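Local coordinates for endo-xylogalacturonan hydrolase A (Aspergillus tubingensis, PDB 4C2L), which hydrolyses xylogalacturonan, the xylose-substituted galacturonan of the hairy regions of pectin, as a secreted glycoside hydrolase of family 28, at residues N59-L64 with S88-M93; N98-K103 with G140-E145; L144-L149 with T166-S171; D189-G194 with V204-D209; I235-L240 with V284-F289. All coordinates share one frame; numbering follows the deposited sequence.

Contact 1 (N59-L64 with S88-M93). With SO4 (sulfate ion), chain F.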
# COMPACT_ATOMS: atom_id res chain seq x y z
N ASN A 59 -14.57 -18.46 -6.91
CA ASN A 59 -13.63 -19.55 -6.66
C ASN A 59 -12.48 -19.60 -7.66
O ASN A 59 -11.73 -20.60 -7.75
CB ASN A 59 -14.38 -20.88 -6.65
CG ASN A 59 -15.41 -20.96 -5.54
OD1 ASN A 59 -15.39 -20.16 -4.60
ND2 ASN A 59 -16.34 -21.92 -5.65
N SER A 60 -12.32 -18.49 -8.39
CA SER A 60 -11.27 -18.35 -9.39
C SER A 60 -11.00 -16.88 -9.61
O SER A 60 -11.72 -16.02 -9.06
CB SER A 60 -11.72 -19.01 -10.69
OG SER A 60 -12.93 -18.44 -11.16
N VAL A 61 -9.99 -16.56 -10.42
CA VAL A 61 -9.67 -15.16 -10.74
C VAL A 61 -10.88 -14.49 -11.39
O VAL A 61 -11.46 -15.05 -12.32
CB VAL A 61 -8.49 -15.07 -11.71
CG1 VAL A 61 -8.28 -13.63 -12.18
CG2 VAL A 61 -7.23 -15.64 -11.05
N LEU A 62 -11.24 -13.30 -10.91
CA LEU A 62 -12.30 -12.50 -11.54
C LEU A 62 -11.66 -11.45 -12.42
O LEU A 62 -10.99 -10.53 -11.92
CB LEU A 62 -13.16 -11.80 -10.47
CG LEU A 62 -14.24 -10.84 -10.99
CD1 LEU A 62 -15.19 -11.55 -11.93
CD2 LEU A 62 -15.00 -10.24 -9.81
N ASP A 63 -11.83 -11.60 -13.72
CA ASP A 63 -11.20 -10.71 -14.67
C ASP A 63 -12.23 -9.68 -15.13
O ASP A 63 -13.29 -10.05 -15.63
CB ASP A 63 -10.67 -11.54 -15.85
CG ASP A 63 -9.76 -10.74 -16.74
OD1 ASP A 63 -10.24 -9.74 -17.31
OD2 ASP A 63 -8.57 -11.12 -16.89
N LEU A 64 -11.93 -8.41 -14.92
CA LEU A 64 -12.88 -7.33 -15.23
C LEU A 64 -12.63 -6.68 -16.60
O LEU A 64 -13.14 -5.59 -16.89
CB LEU A 64 -12.86 -6.26 -14.12
CG LEU A 64 -13.23 -6.75 -12.72
CD1 LEU A 64 -13.31 -5.56 -11.75
CD2 LEU A 64 -14.55 -7.53 -12.73
N SER A 88 -2.00 -20.37 -5.57
CA SER A 88 -0.54 -20.45 -5.53
C SER A 88 0.13 -19.80 -6.76
O SER A 88 -0.10 -20.23 -7.89
CB SER A 88 -0.10 -21.92 -5.41
OG SER A 88 1.31 -21.98 -5.25
N GLY A 89 0.96 -18.79 -6.52
CA GLY A 89 1.70 -18.11 -7.58
C GLY A 89 0.88 -17.23 -8.52
O GLY A 89 1.42 -16.71 -9.51
N ARG A 90 -0.41 -17.07 -8.25
CA ARG A 90 -1.25 -16.25 -9.11
C ARG A 90 -1.05 -14.77 -8.82
O ARG A 90 -0.81 -14.37 -7.68
CB ARG A 90 -2.72 -16.64 -8.97
CG ARG A 90 -3.00 -18.03 -9.53
CD ARG A 90 -4.48 -18.23 -9.82
NE ARG A 90 -4.70 -19.55 -10.43
CZ ARG A 90 -4.53 -19.82 -11.73
NH1 ARG A 90 -4.14 -18.88 -12.59
NH2 ARG A 90 -4.75 -21.06 -12.16
N THR A 91 -1.17 -13.95 -9.87
CA THR A 91 -0.96 -12.52 -9.74
C THR A 91 -2.08 -11.79 -9.01
O THR A 91 -1.82 -10.97 -8.13
CB THR A 91 -0.75 -11.91 -11.14
OG1 THR A 91 0.47 -12.43 -11.67
CG2 THR A 91 -0.67 -10.37 -11.08
N ALA A 92 -3.33 -12.08 -9.39
CA ALA A 92 -4.46 -11.23 -9.02
C ALA A 92 -5.69 -12.08 -8.68
O ALA A 92 -5.92 -13.11 -9.31
CB ALA A 92 -4.82 -10.32 -10.18
N MET A 93 -6.45 -11.63 -7.69
CA MET A 93 -7.76 -12.24 -7.44
C MET A 93 -8.81 -11.52 -8.27
O MET A 93 -9.65 -12.17 -8.90
CB MET A 93 -8.07 -12.13 -5.95
CG MET A 93 -6.95 -12.76 -5.13
SD MET A 93 -7.25 -12.70 -3.36
CE MET A 93 -8.45 -14.00 -3.19
S SO4 F . -2.01 -16.15 -12.97
O1 SO4 F . -1.17 -17.29 -12.53
O2 SO4 F . -2.15 -16.25 -14.44
O3 SO4 F . -1.33 -14.90 -12.59
O4 SO4 F . -3.36 -16.23 -12.35
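V61 and M93 bury the largest areas where 59-64 meets 88-93, and they meet chiefly through backbone atoms. The carbonyl O of M93 accepts the amide of L62, N to O 2.8 Å, with an N-H...O angle of 167°. The same oxygen lies 3.5 Å from V61 CA, a CA-H...O contact beside the stronger bond. The first side-chain bond of M93 points away from 59-64, and the side chain packs against W87, P133 and L135. Of the two V61 methyls, CG2 reaches farther: it stands 3.3 Å from the carbonyl O of A92 and 4.0 Å from R90 CD. This branch is set anti to the carbonyl carbon, with CG1 anti to the backbone N (chi1 173°). The contact lies near the N-terminal end of the right-handed parallel beta-helix of family 28, where the loop between helix 84-87 and strand 95-97 turns a corner at M93 and meets the edge of strand 62-63. Beyond V61, the R90 chain, extended as far as NE, presents its guanidinium edge to a sulfate probably taken from the crystallisation liquor, NH1 to O4 2.8 Å. T91 N donates to O3 of that ion over 2.9 Å, while Y86 forms a cation-pi pair with R90 and its hydroxyl receives the amide of V61.

Contact 2 (N98-K103 with G140-E145)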
# COMPACT_ATOMS: atom_id res chain seq x y z
N ASN A 98 -5.73 -3.08 -18.43
CA ASN A 98 -6.04 -2.24 -19.59
C ASN A 98 -7.53 -1.91 -19.70
O ASN A 98 -8.14 -2.00 -20.77
CB ASN A 98 -5.53 -2.90 -20.88
CG ASN A 98 -5.38 -1.91 -22.02
OD1 ASN A 98 -5.35 -0.70 -21.80
ND2 ASN A 98 -5.29 -2.41 -23.24
N VAL A 99 -8.13 -1.50 -18.58
CA VAL A 99 -9.53 -1.14 -18.58
C VAL A 99 -9.59 0.37 -18.60
O VAL A 99 -8.89 1.02 -17.83
CB VAL A 99 -10.24 -1.72 -17.34
CG1 VAL A 99 -11.62 -1.10 -17.15
CG2 VAL A 99 -10.33 -3.24 -17.47
N ASP A 100 -10.40 0.91 -19.52
CA ASP A 100 -10.63 2.35 -19.59
C ASP A 100 -12.04 2.66 -19.15
O ASP A 100 -13.00 2.31 -19.83
CB ASP A 100 -10.40 2.84 -21.02
CG ASP A 100 -8.98 2.59 -21.50
OD1 ASP A 100 -8.04 3.02 -20.80
OD2 ASP A 100 -8.80 1.96 -22.57
N GLY A 101 -12.17 3.29 -17.99
CA GLY A 101 -13.48 3.69 -17.48
C GLY A 101 -14.10 2.58 -16.67
O GLY A 101 -14.77 1.72 -17.20
N LEU A 102 -13.83 2.59 -15.37
CA LEU A 102 -14.43 1.62 -14.49
C LEU A 102 -14.83 2.32 -13.22
O LEU A 102 -14.10 3.17 -12.71
CB LEU A 102 -13.44 0.48 -14.18
CG LEU A 102 -13.75 -0.29 -12.89
CD1 LEU A 102 -14.80 -1.35 -13.15
CD2 LEU A 102 -12.52 -0.89 -12.24
N LYS A 103 -16.00 1.96 -12.71
CA LYS A 103 -16.36 2.29 -11.34
C LYS A 103 -16.62 0.97 -10.63
O LYS A 103 -17.48 0.19 -11.05
CB LYS A 103 -17.60 3.18 -11.29
CG LYS A 103 -17.52 4.41 -12.17
CD LYS A 103 -18.82 5.21 -12.12
CE LYS A 103 -18.91 6.22 -13.25
NZ LYS A 103 -19.33 5.56 -14.52
N GLY A 140 -2.20 -0.90 -16.13
CA GLY A 140 -2.60 -0.16 -17.33
C GLY A 140 -3.99 0.42 -17.21
O GLY A 140 -4.57 0.49 -16.13
N GLY A 141 -4.52 0.88 -18.35
CA GLY A 141 -5.83 1.48 -18.41
C GLY A 141 -5.89 2.87 -17.82
O GLY A 141 -4.86 3.50 -17.56
N SER A 142 -7.10 3.35 -17.60
CA SER A 142 -7.34 4.74 -17.22
C SER A 142 -8.72 4.95 -16.64
O SER A 142 -9.64 4.16 -16.91
CB SER A 142 -7.14 5.65 -18.44
OG SER A 142 -8.09 5.36 -19.47
N ASN A 143 -8.87 6.03 -15.87
CA ASN A 143 -10.16 6.47 -15.36
C ASN A 143 -10.86 5.36 -14.58
O ASN A 143 -11.92 4.88 -14.96
CB ASN A 143 -11.04 6.98 -16.52
CG ASN A 143 -10.37 8.08 -17.34
OD1 ASN A 143 -10.44 8.10 -18.57
ND2 ASN A 143 -9.71 8.99 -16.65
N LEU A 144 -10.22 4.94 -13.49
CA LEU A 144 -10.73 3.88 -12.65
C LEU A 144 -11.08 4.47 -11.30
O LEU A 144 -10.28 5.22 -10.72
CB LEU A 144 -9.69 2.78 -12.47
CG LEU A 144 -9.04 2.31 -13.79
CD1 LEU A 144 -7.79 1.49 -13.55
CD2 LEU A 144 -10.04 1.53 -14.63
N GLU A 145 -12.25 4.12 -10.79
CA GLU A 145 -12.73 4.66 -9.52
C GLU A 145 -13.16 3.47 -8.65
O GLU A 145 -13.95 2.63 -9.09
CB GLU A 145 -13.89 5.63 -9.80
CG GLU A 145 -14.40 6.38 -8.59
CD GLU A 145 -15.58 5.71 -7.89
OE1 GLU A 145 -16.13 4.69 -8.38
OE2 GLU A 145 -15.98 6.24 -6.83
O HOH W 1 -3.00 0.69 -20.64
O HOH W 2 -6.79 -1.27 -15.99
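With chi1 63°, S142 holds OG between its own backbone N and carbonyl carbon, while D100 turns its carboxylate beside its backbone N (chi1 -61°). These settings bring S142 OG within 2.7 Å of D100 OD1, to which it donates on the anti side, 30° out of the carboxylate plane. On the opposite sheet face L144 CD2 reaches L102 CB at 3.6 Å; it also lies 4.0 Å from V99 CG1, which comes from before the corner at G101. The backbones run parallel, with D100, L102 and K103 level with S142, L144 and E145: successive rungs of the parallel beta-helix. S142 N donates to V99 O over 2.9 Å, G101 N to S142 O, L102 N to N143 O, and E145 N to L102 O. G141 fits closely, its CA 3.1 Å from V99 O, and G101 adopts backbone angles suited to glycine. At the start of the pair, one water links N98 OD1 to G141 N; another accepts from V99 N and donates to G140 O. K103 CB packs 3.6 Å from E145 OE1, while E145 OE2 accepts from S147 OG. The S142-D100 bond is thus a directional polar link on its face, whereas L144 CD2 packs by shape alone, so the main-chain bonds set the register.

Contact 3 (L144-L149 with T166-S171)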
# COMPACT_ATOMS: atom_id res chain seq x y z
N LEU A 144 -10.22 4.94 -13.49
CA LEU A 144 -10.73 3.88 -12.65
C LEU A 144 -11.08 4.47 -11.30
O LEU A 144 -10.28 5.22 -10.72
CB LEU A 144 -9.69 2.78 -12.47
CG LEU A 144 -9.04 2.31 -13.79
CD1 LEU A 144 -7.79 1.49 -13.55
CD2 LEU A 144 -10.04 1.53 -14.63
N GLU A 145 -12.25 4.12 -10.79
CA GLU A 145 -12.73 4.66 -9.52
C GLU A 145 -13.16 3.47 -8.65
O GLU A 145 -13.95 2.63 -9.09
CB GLU A 145 -13.89 5.63 -9.80
CG GLU A 145 -14.40 6.38 -8.59
CD GLU A 145 -15.58 5.71 -7.89
OE1 GLU A 145 -16.13 4.69 -8.38
OE2 GLU A 145 -15.98 6.24 -6.83
N ILE A 146 -12.60 3.40 -7.45
CA ILE A 146 -12.86 2.33 -6.50
C ILE A 146 -13.31 2.99 -5.20
O ILE A 146 -12.55 3.72 -4.58
CB ILE A 146 -11.61 1.46 -6.23
CG1 ILE A 146 -11.00 0.95 -7.56
CG2 ILE A 146 -11.95 0.27 -5.33
CD1 ILE A 146 -10.03 1.94 -8.18
N SER A 147 -14.54 2.72 -4.77
CA SER A 147 -15.08 3.50 -3.66
C SER A 147 -16.19 2.84 -2.86
O SER A 147 -16.93 2.00 -3.36
CB SER A 147 -15.60 4.84 -4.19
OG SER A 147 -16.75 4.66 -5.01
N GLY A 148 -16.27 3.24 -1.59
CA GLY A 148 -17.40 2.93 -0.75
C GLY A 148 -17.43 1.55 -0.14
O GLY A 148 -18.34 1.24 0.63
N LEU A 149 -16.44 0.73 -0.44
CA LEU A 149 -16.57 -0.67 -0.03
C LEU A 149 -15.55 -1.07 1.01
O LEU A 149 -14.62 -0.31 1.29
CB LEU A 149 -16.53 -1.57 -1.26
CG LEU A 149 -15.39 -1.38 -2.23
CD1 LEU A 149 -14.19 -2.14 -1.68
CD2 LEU A 149 -15.81 -1.90 -3.59
N THR A 166 -3.53 5.32 -15.44
CA THR A 166 -3.60 6.75 -15.18
C THR A 166 -4.99 7.15 -14.69
O THR A 166 -5.98 6.55 -15.10
CB THR A 166 -3.18 7.60 -16.41
OG1 THR A 166 -3.15 8.99 -16.04
CG2 THR A 166 -4.15 7.42 -17.55
N ASN A 167 -5.06 8.15 -13.81
CA ASN A 167 -6.34 8.63 -13.28
C ASN A 167 -7.09 7.53 -12.52
O ASN A 167 -8.15 7.05 -12.97
CB ASN A 167 -7.26 9.21 -14.37
CG ASN A 167 -6.57 10.27 -15.23
OD1 ASN A 167 -5.83 11.11 -14.73
ND2 ASN A 167 -6.85 10.24 -16.54
N VAL A 168 -6.52 7.11 -11.40
CA VAL A 168 -7.10 6.06 -10.58
C VAL A 168 -7.42 6.68 -9.23
O VAL A 168 -6.55 7.31 -8.60
CB VAL A 168 -6.10 4.91 -10.39
CG1 VAL A 168 -6.70 3.79 -9.54
CG2 VAL A 168 -5.67 4.37 -11.75
N VAL A 169 -8.66 6.50 -8.78
CA VAL A 169 -9.07 7.09 -7.51
C VAL A 169 -9.66 6.04 -6.58
O VAL A 169 -10.59 5.33 -6.97
CB VAL A 169 -10.10 8.23 -7.71
CG1 VAL A 169 -10.53 8.79 -6.36
CG2 VAL A 169 -9.51 9.34 -8.56
N PHE A 170 -9.11 5.95 -5.37
CA PHE A 170 -9.63 5.08 -4.31
C PHE A 170 -10.23 6.01 -3.28
O PHE A 170 -9.54 6.88 -2.75
CB PHE A 170 -8.50 4.29 -3.63
CG PHE A 170 -7.76 3.35 -4.55
CD1 PHE A 170 -6.64 3.78 -5.26
CD2 PHE A 170 -8.15 2.02 -4.66
CE1 PHE A 170 -5.93 2.91 -6.08
CE2 PHE A 170 -7.45 1.13 -5.50
CZ PHE A 170 -6.34 1.58 -6.21
N SER A 171 -11.52 5.85 -2.99
CA SER A 171 -12.19 6.75 -2.04
C SER A 171 -13.09 6.02 -1.06
O SER A 171 -13.79 5.09 -1.44
CB SER A 171 -13.03 7.77 -2.83
OG SER A 171 -13.70 8.63 -1.94
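One face of the F170 ring receives I146 CD1, which sits 3.8 Å above the plane and is offset toward the rim. The methyl is 4.1 Å from the ring centroid and 24° off the normal, a CH-pi contact; its nearest ring atom is CE2. An edge-to-face pairing with F191 adds a second aromatic contact to F170. I146 CG1 (chi1 -53°) and F170 CG (chi1 -63°) both stand anti to the carbonyl carbon, which sends the two chains the same way, side by side. I146 CD1 also touches V168 CG1, and L144 CD1 meets V168 CG2 at 4.0 Å. L144, I146, V168 and F170 thereby form an inward-facing aliphatic and aromatic ladder between adjacent rungs of the parallel beta-helix, with the segment 166-171 belonging to the first PbH1 repeat. The four residues 144-147 stand level with 168-171, and their strand axes approach to 4.7 Å. Bonds pass to and fro between them: L144 N to N167 O, V169 N to L144 O, I146 N to V169 O at 2.8 Å, and S171 N to I146 O. G148 N extends the series to S171 O at 3.1 Å. On the other sheet face, S147 CB and S171 CB approach to 4.1 Å.

Contact 4 (D189-G194 with V204-D209)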
# COMPACT_ATOMS: atom_id res chain seq x y z
N ASP A 189 -0.13 -5.17 2.39
CA ASP A 189 0.01 -3.74 2.04
C ASP A 189 -1.34 -3.17 1.62
O ASP A 189 -2.07 -3.80 0.85
CB ASP A 189 0.93 -3.55 0.84
CG ASP A 189 2.33 -4.08 1.03
OD1 ASP A 189 2.57 -4.90 1.94
OD2 ASP A 189 3.21 -3.69 0.22
N GLY A 190 -1.69 -1.97 2.09
CA GLY A 190 -2.94 -1.36 1.65
C GLY A 190 -2.93 -1.00 0.17
O GLY A 190 -3.86 -1.32 -0.58
N PHE A 191 -1.89 -0.29 -0.26
CA PHE A 191 -1.81 0.19 -1.64
C PHE A 191 -0.36 0.13 -2.04
O PHE A 191 0.48 0.76 -1.40
CB PHE A 191 -2.27 1.66 -1.75
CG PHE A 191 -3.65 1.89 -1.24
CD1 PHE A 191 -3.88 2.10 0.12
CD2 PHE A 191 -4.74 1.85 -2.11
CE1 PHE A 191 -5.17 2.29 0.60
CE2 PHE A 191 -6.03 2.05 -1.63
CZ PHE A 191 -6.24 2.26 -0.27
N ASP A 192 -0.07 -0.62 -3.10
CA ASP A 192 1.26 -0.64 -3.67
C ASP A 192 1.12 0.11 -4.98
O ASP A 192 0.53 -0.42 -5.93
CB ASP A 192 1.71 -2.07 -3.96
CG ASP A 192 2.29 -2.78 -2.74
OD1 ASP A 192 2.38 -2.19 -1.65
OD2 ASP A 192 2.66 -3.95 -2.91
N ILE A 193 1.62 1.35 -5.02
CA ILE A 193 1.42 2.20 -6.20
C ILE A 193 2.72 2.24 -6.98
O ILE A 193 3.70 2.83 -6.53
CB ILE A 193 0.96 3.63 -5.80
CG1 ILE A 193 -0.29 3.55 -4.88
CG2 ILE A 193 0.71 4.48 -7.05
CD1 ILE A 193 -1.50 2.86 -5.50
N GLY A 194 2.73 1.56 -8.13
CA GLY A 194 3.89 1.51 -9.00
C GLY A 194 3.70 2.40 -10.21
O GLY A 194 3.20 3.53 -10.10
N VAL A 204 -9.57 6.82 3.53
CA VAL A 204 -9.46 5.36 3.67
C VAL A 204 -8.98 5.00 5.07
O VAL A 204 -8.26 5.78 5.71
CB VAL A 204 -8.56 4.72 2.57
CG1 VAL A 204 -9.03 5.10 1.18
CG2 VAL A 204 -7.10 5.08 2.77
N THR A 205 -9.43 3.85 5.56
CA THR A 205 -8.99 3.32 6.83
C THR A 205 -8.37 1.94 6.57
O THR A 205 -8.96 1.12 5.86
CB THR A 205 -10.17 3.22 7.81
OG1 THR A 205 -10.84 4.49 7.88
CG2 THR A 205 -9.69 2.82 9.17
N VAL A 206 -7.19 1.71 7.13
CA VAL A 206 -6.47 0.45 6.91
C VAL A 206 -6.08 -0.14 8.25
O VAL A 206 -5.50 0.54 9.11
CB VAL A 206 -5.18 0.66 6.07
CG1 VAL A 206 -4.46 -0.68 5.84
CG2 VAL A 206 -5.48 1.32 4.73
N VAL A 207 -6.40 -1.42 8.44
CA VAL A 207 -5.90 -2.19 9.56
C VAL A 207 -5.18 -3.37 8.93
O VAL A 207 -5.81 -4.19 8.26
CB VAL A 207 -7.04 -2.69 10.49
CG1 VAL A 207 -6.51 -3.65 11.56
CG2 VAL A 207 -7.80 -1.52 11.10
N ASN A 208 -3.87 -3.44 9.10
CA ASN A 208 -3.10 -4.48 8.40
C ASN A 208 -1.78 -4.78 9.11
O ASN A 208 -1.62 -4.48 10.28
CB ASN A 208 -2.86 -4.06 6.94
CG ASN A 208 -1.85 -2.91 6.83
OD1 ASN A 208 -1.53 -2.26 7.81
ND2 ASN A 208 -1.35 -2.68 5.62
N ASP A 209 -0.83 -5.37 8.39
CA ASP A 209 0.44 -5.73 8.99
C ASP A 209 1.61 -5.45 8.05
O ASP A 209 2.66 -6.07 8.16
CB ASP A 209 0.43 -7.21 9.42
CG ASP A 209 1.65 -7.60 10.22
OD1 ASP A 209 2.11 -6.80 11.07
OD2 ASP A 209 2.20 -8.71 9.96
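F191 and V204 approach from opposite directions across the interior of the parallel beta-helix, joining a strand of the first PbH1 repeat to one of the second. F191 sets CG anti to its carbonyl carbon (chi1 -57°), which lets CE1 reach 204-207. That atom meets V204 CG2 at 4.0 Å and V206 CG2 at 4.3 Å, both methyls standing obliquely to the ring. The chi1 of V204, -54°, sets CG1 anti to the carbonyl carbon and leaves CG2, the touching methyl, between backbone N and carbonyl carbon. Further sides of the hydrophobic group include M175 against F191 and V206, L173 against V204, and F170 edge-to-face with F191. G190 passes close to the valine wall without a side chain. The first side-chain bond of N208 points toward 189-194, bringing ND2 beside the backbone of D189 and G190. ND2 donates to the carbonyl of T188, and more weakly to those of D210 and D211, placing this buried amide beside D210, the proton donor by similarity. Across the contact, N208 ND2 lies 4.0 Å from D189 CA and 3.6 Å from G190 N.

Contact 5 (I235-L240 with V284-F289). With SO4 (sulfate ion), chain I; SO4 (sulfate ion), chain E.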
# COMPACT_ATOMS: atom_id res chain seq x y z
N ILE A 235 3.53 4.96 5.73
CA ILE A 235 3.42 5.52 4.38
C ILE A 235 4.87 5.53 3.92
O ILE A 235 5.68 6.31 4.44
CB ILE A 235 2.85 6.96 4.42
CG1 ILE A 235 1.46 7.01 5.07
CG2 ILE A 235 2.81 7.60 3.04
CD1 ILE A 235 0.37 6.28 4.33
N SER A 236 5.18 4.65 2.97
CA SER A 236 6.55 4.24 2.75
C SER A 236 6.96 4.40 1.29
O SER A 236 6.29 3.90 0.40
CB SER A 236 6.66 2.76 3.16
OG SER A 236 7.99 2.30 3.19
N VAL A 237 8.05 5.13 1.03
CA VAL A 237 8.61 5.15 -0.32
C VAL A 237 9.55 3.95 -0.43
O VAL A 237 10.52 3.82 0.34
CB VAL A 237 9.39 6.44 -0.65
CG1 VAL A 237 10.12 6.32 -1.99
CG2 VAL A 237 8.44 7.65 -0.67
N GLY A 238 9.28 3.08 -1.39
CA GLY A 238 10.16 1.95 -1.65
C GLY A 238 9.60 0.58 -1.28
O GLY A 238 8.38 0.43 -1.08
N SER A 239 10.47 -0.44 -1.19
CA SER A 239 11.91 -0.25 -1.44
C SER A 239 12.19 0.09 -2.90
O SER A 239 11.44 -0.29 -3.80
CB SER A 239 12.70 -1.51 -1.09
OG SER A 239 12.26 -2.60 -1.87
N LEU A 240 13.28 0.82 -3.12
CA LEU A 240 13.73 1.14 -4.46
C LEU A 240 15.16 0.64 -4.62
O LEU A 240 15.91 0.62 -3.66
CB LEU A 240 13.71 2.66 -4.66
CG LEU A 240 12.41 3.39 -4.37
CD1 LEU A 240 12.63 4.88 -4.60
CD2 LEU A 240 11.26 2.87 -5.23
N VAL A 284 8.60 14.79 -2.66
CA VAL A 284 7.70 13.98 -1.85
C VAL A 284 7.43 14.75 -0.57
O VAL A 284 8.34 15.11 0.15
CB VAL A 284 8.30 12.60 -1.54
CG1 VAL A 284 7.37 11.82 -0.61
CG2 VAL A 284 8.53 11.83 -2.84
N THR A 285 6.15 14.98 -0.30
CA THR A 285 5.76 15.68 0.93
C THR A 285 4.91 14.78 1.82
O THR A 285 3.94 14.19 1.35
CB THR A 285 4.96 16.94 0.59
OG1 THR A 285 5.80 17.86 -0.11
CG2 THR A 285 4.42 17.61 1.89
N PHE A 286 5.27 14.73 3.10
CA PHE A 286 4.51 14.04 4.12
C PHE A 286 4.05 15.17 5.05
O PHE A 286 4.87 15.77 5.75
CB PHE A 286 5.38 13.09 4.93
CG PHE A 286 6.12 12.05 4.11
CD1 PHE A 286 7.38 12.32 3.58
CD2 PHE A 286 5.57 10.78 3.91
CE1 PHE A 286 8.07 11.34 2.85
CE2 PHE A 286 6.25 9.80 3.18
CZ PHE A 286 7.51 10.09 2.66
N ASN A 287 2.75 15.45 5.04
CA ASN A 287 2.19 16.59 5.79
C ASN A 287 1.09 16.18 6.76
O ASN A 287 0.29 15.29 6.46
CB ASN A 287 1.64 17.62 4.81
CG ASN A 287 1.09 18.85 5.50
OD1 ASN A 287 1.82 19.58 6.17
ND2 ASN A 287 -0.22 19.08 5.35
N ASP A 288 1.03 16.83 7.92
CA ASP A 288 -0.11 16.64 8.83
C ASP A 288 -0.28 15.17 9.24
O ASP A 288 -1.32 14.55 8.98
CB ASP A 288 -1.41 17.15 8.18
CG ASP A 288 -1.60 18.65 8.30
OD1 ASP A 288 -0.72 19.35 8.88
OD2 ASP A 288 -2.63 19.15 7.81
N PHE A 289 0.77 14.62 9.84
CA PHE A 289 0.72 13.27 10.37
C PHE A 289 0.50 13.29 11.87
O PHE A 289 1.11 14.09 12.59
CB PHE A 289 2.02 12.51 10.12
CG PHE A 289 2.11 11.86 8.77
CD1 PHE A 289 1.97 12.60 7.60
CD2 PHE A 289 2.40 10.50 8.67
CE1 PHE A 289 2.08 12.00 6.35
CE2 PHE A 289 2.51 9.88 7.42
CZ PHE A 289 2.36 10.63 6.26
S SO4 I . -2.17 22.49 7.04
O1 SO4 I . -2.65 21.99 8.35
O2 SO4 I . -1.06 23.44 7.27
O3 SO4 I . -3.27 23.17 6.33
O4 SO4 I . -1.69 21.35 6.23
S SO4 E . 9.59 -4.09 -0.07
O1 SO4 E . 9.15 -4.46 1.30
O2 SO4 E . 10.98 -4.56 -0.26
O3 SO4 E . 9.46 -2.63 -0.16
O4 SO4 E . 8.74 -4.78 -1.06
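I235 and F286 slide past one another in opposite directions, with I235 CG2 4.1 Å from F286 CE2. The same ring carbon is 3.8 Å from I235 O, and that oxygen stands oblique to the ring. I235 crosses F289 obliquely instead: its CG1 lies 3.9 Å from F289 CE2, again in an oblique approach. One isoleucine thus uses separate branches for two phenylalanines, CG1 being anti to the carbonyl carbon and CG2 anti to the backbone N (chi1 -59°). The aromatic rings are themselves turned against each other, with F289 CZ at the edge of F286 and in its plane. V237 continues the apolar surface, its CG2 reaching F286 CZ at 4.2 Å and V284 CG1 at 4.3 Å. No hydrogen bond joins the segments; their strand axes remain 10.0 Å apart and run at 166°, so side chains bridge the beta-helix interior between facing walls. Two sulfates, probably from the crystallisation liquor, are bound by S239 and N287: S239 N and OG donate to one, N287 ND2 to the other. Around the apolar group, F298 meets F286 edge-to-face and F328 of strand 319-329 stacks with F289. V281, on the same long strand as V284, packs against V237, while A256 of strand 246-259 touches F289; strand 235-240 is flanked in its parallel sheet by strands 213-215 and 266-269.

Contacts 2 and 3 join successive rungs through parallel backbone bonds, sharing L144, E145 and strand 142-152; their centres lie 9 Å apart. Both are partly buried, with buried apolar residues on one face and mostly polar, more exposed ones on the other. Contacts 4 and 5 are buried and instead span the interior, relying on side-chain packing without hydrogen bonds between their segments. F170 and F191 connect contact 3 to contact 4, whose surroundings include the probable catalytic acid. Contact 1 is partly buried, relies on a backbone bond and reaches contact 2 through L64 O and V99 CG2. Contacts 1 and 5 occupy opposite sides of the chain's centre.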